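Local coordinates for protein ricin B lectin (Clostridium thermocellum, PDB 3VSF) that is an exo-beta-1,3-galactanase of glycosyl hydrolase family 43, which probably trims galactose from the ends of beta-1,3-galactan chains and carries a ricin-type beta-trefoil lectin domain, at residues A[236-240]-A[288-292]. Numbering follows the deposited sequence.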
loop_
_atom_site.group_PDB
_atom_site.type_symbol
_atom_site.label_atom_id
_atom_site.label_comp_id
_atom_site.label_asym_id
_atom_site.label_seq_id
_atom_site.Cartn_x
_atom_site.Cartn_y
_atom_site.Cartn_z
ATOM N N ALA A 236 -7.944 -5.091 -9.190
ATOM C CA ALA A 236 -7.965 -4.433 -7.885
ATOM C C ALA A 236 -7.691 -2.933 -7.968
ATOM O O ALA A 236 -6.780 -2.429 -7.311
ATOM C CB ALA A 236 -6.975 -5.101 -6.944
ATOM N N PRO A 237 -8.490 -2.210 -8.767
ATOM C CA PRO A 237 -8.246 -0.780 -8.979
ATOM C C PRO A 237 -8.599 0.067 -7.761
ATOM O O PRO A 237 -9.551 -0.240 -7.043
ATOM C CB PRO A 237 -9.179 -0.443 -10.143
ATOM C CG PRO A 237 -10.304 -1.403 -9.997
ATOM C CD PRO A 237 -9.691 -2.677 -9.481
ATOM N N CYS A 238 -7.825 1.124 -7.537
ATOM C CA CYS A 238 -8.097 2.080 -6.471
ATOM C C CYS A 238 -8.041 3.492 -7.039
ATOM O O CYS A 238 -7.015 3.912 -7.572
ATOM C CB CYS A 238 -7.078 1.932 -5.339
ATOM S SG CYS A 238 -7.072 0.314 -4.531
ATOM N N LEU A 239 -9.146 4.220 -6.931
ATOM C CA LEU A 239 -9.223 5.563 -7.491
ATOM C C LEU A 239 -9.161 6.633 -6.406
ATOM O O LEU A 239 -9.983 6.648 -5.490
ATOM C CB LEU A 239 -10.497 5.725 -8.322
ATOM C CG LEU A 239 -10.635 7.042 -9.088
ATOM C CD1 LEU A 239 -9.407 7.287 -9.951
ATOM C CD2 LEU A 239 -11.898 7.042 -9.933
ATOM N N ILE A 240 -8.179 7.523 -6.515
ATOM C CA ILE A 240 -8.005 8.604 -5.550
ATOM C C ILE A 240 -7.637 9.916 -6.240
ATOM O O ILE A 240 -7.351 9.940 -7.436
ATOM C CB ILE A 240 -6.921 8.268 -4.507
ATOM C CG1 ILE A 240 -5.556 8.121 -5.182
ATOM C CG2 ILE A 240 -7.282 7.002 -3.744
ATOM C CD1 ILE A 240 -4.437 7.772 -4.225
ATOM N N GLN A 288 -2.202 -7.581 -2.194
ATOM C CA GLN A 288 -2.921 -7.017 -3.325
ATOM C C GLN A 288 -3.684 -5.782 -2.864
ATOM O O GLN A 288 -4.407 -5.832 -1.869
ATOM C CB GLN A 288 -3.885 -8.045 -3.919
ATOM C CG GLN A 288 -4.543 -7.603 -5.215
ATOM C CD GLN A 288 -5.521 -8.628 -5.753
ATOM O OE1 GLN A 288 -5.927 -9.549 -5.044
ATOM N NE2 GLN A 288 -5.905 -8.475 -7.015
ATOM N N PRO A 289 -3.517 -4.661 -3.583
ATOM C CA PRO A 289 -4.178 -3.405 -3.217
ATOM C C PRO A 289 -5.690 -3.570 -3.147
ATOM O O PRO A 289 -6.270 -4.273 -3.974
ATOM C CB PRO A 289 -3.801 -2.460 -4.366
ATOM C CG PRO A 289 -3.395 -3.357 -5.493
ATOM C CD PRO A 289 -2.761 -4.543 -4.841
ATOM N N THR A 290 -6.319 -2.934 -2.163
ATOM C CA THR A 290 -7.763 -3.038 -2.005
ATOM C C THR A 290 -8.427 -1.669 -1.897
ATOM O O THR A 290 -9.539 -1.474 -2.386
ATOM C CB THR A 290 -8.146 -3.904 -0.785
ATOM O OG1 THR A 290 -9.557 -4.154 -0.795
ATOM C CG2 THR A 290 -7.765 -3.209 0.512
ATOM N N PHE A 291 -7.743 -0.720 -1.264
ATOM C CA PHE A 291 -8.298 0.620 -1.096
ATOM C C PHE A 291 -7.277 1.622 -0.563
ATOM O O PHE A 291 -6.345 1.255 0.151
ATOM C CB PHE A 291 -9.518 0.574 -0.174
ATOM C CG PHE A 291 -10.379 1.796 -0.254
ATOM C CD1 PHE A 291 -11.159 2.035 -1.373
ATOM C CD2 PHE A 291 -10.413 2.707 0.786
ATOM C CE1 PHE A 291 -11.955 3.159 -1.453
ATOM C CE2 PHE A 291 -11.208 3.830 0.711
ATOM C CZ PHE A 291 -11.980 4.059 -0.410
ATOM N N ILE A 292 -7.467 2.891 -0.914
ATOM C CA ILE A 292 -6.570 3.959 -0.480
ATOM C C ILE A 292 -7.355 5.198 -0.047
ATOM O O ILE A 292 -8.023 5.832 -0.862
ATOM C CB ILE A 292 -5.589 4.359 -1.601
ATOM C CG1 ILE A 292 -4.729 3.164 -2.017
ATOM C CG2 ILE A 292 -4.710 5.517 -1.153
ATOM C CD1 ILE A 292 -3.801 3.451 -3.177
#
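The carboxamide of Gln288, which meets Ala236 across the contact, is gripped at both ends: OE1 hydrogen-bonds Trp310 NE1 and NE2 hydrogen-bonds Ser251 OG, two bonds that together restrict rotation of the amide. CG stands anti to the backbone N (chi1 -172°) and the chain runs on extended, which carries NE2 alongside the methyl of Ala236, with Ala236 CB to Gln288 NE2 at 3.5 Å. Ala236 CB also faces the main-chain carbonyl of Pro289 and lies 4.2 Å from Pro289 CG. Further along, Cys238 lays its sulfur against main chain: SG is 3.6 Å from Thr290 C and 3.5 Å from Phe291 N, contacts of packing that carry no bond. The two strands run roughly parallel, 27° between their directions, yet their axes come no nearer than 6.4 Å and their backbones are not paired. Each is instead the first strand of its own four-stranded antiparallel sheet, with backbone hydrogen bonds between Cys238 and Ile249 and between Thr290 and Met306, as expected for the innermost strands of neighbouring blades in the five-bladed beta-propeller of family 43. A classic beta bulge, Thr290 and Phe291 both opposite Met306, lies in strand 288-292 where the sulfur of Cys238 rests. Beyond it, Ile240 and Ile292 cross at a slant, Ile240 CG2 touching Ile292 CB at 3.8 Å while Ile240 CD1 reaches Ile292 CG2 at the same distance. Thr290 points away from 236-240; its OG1 hydrogen-bonds Gly61 O, and the Thr290 side chain touches Arg119 of strand 116-124, which Ala236 and Gln288 also touch.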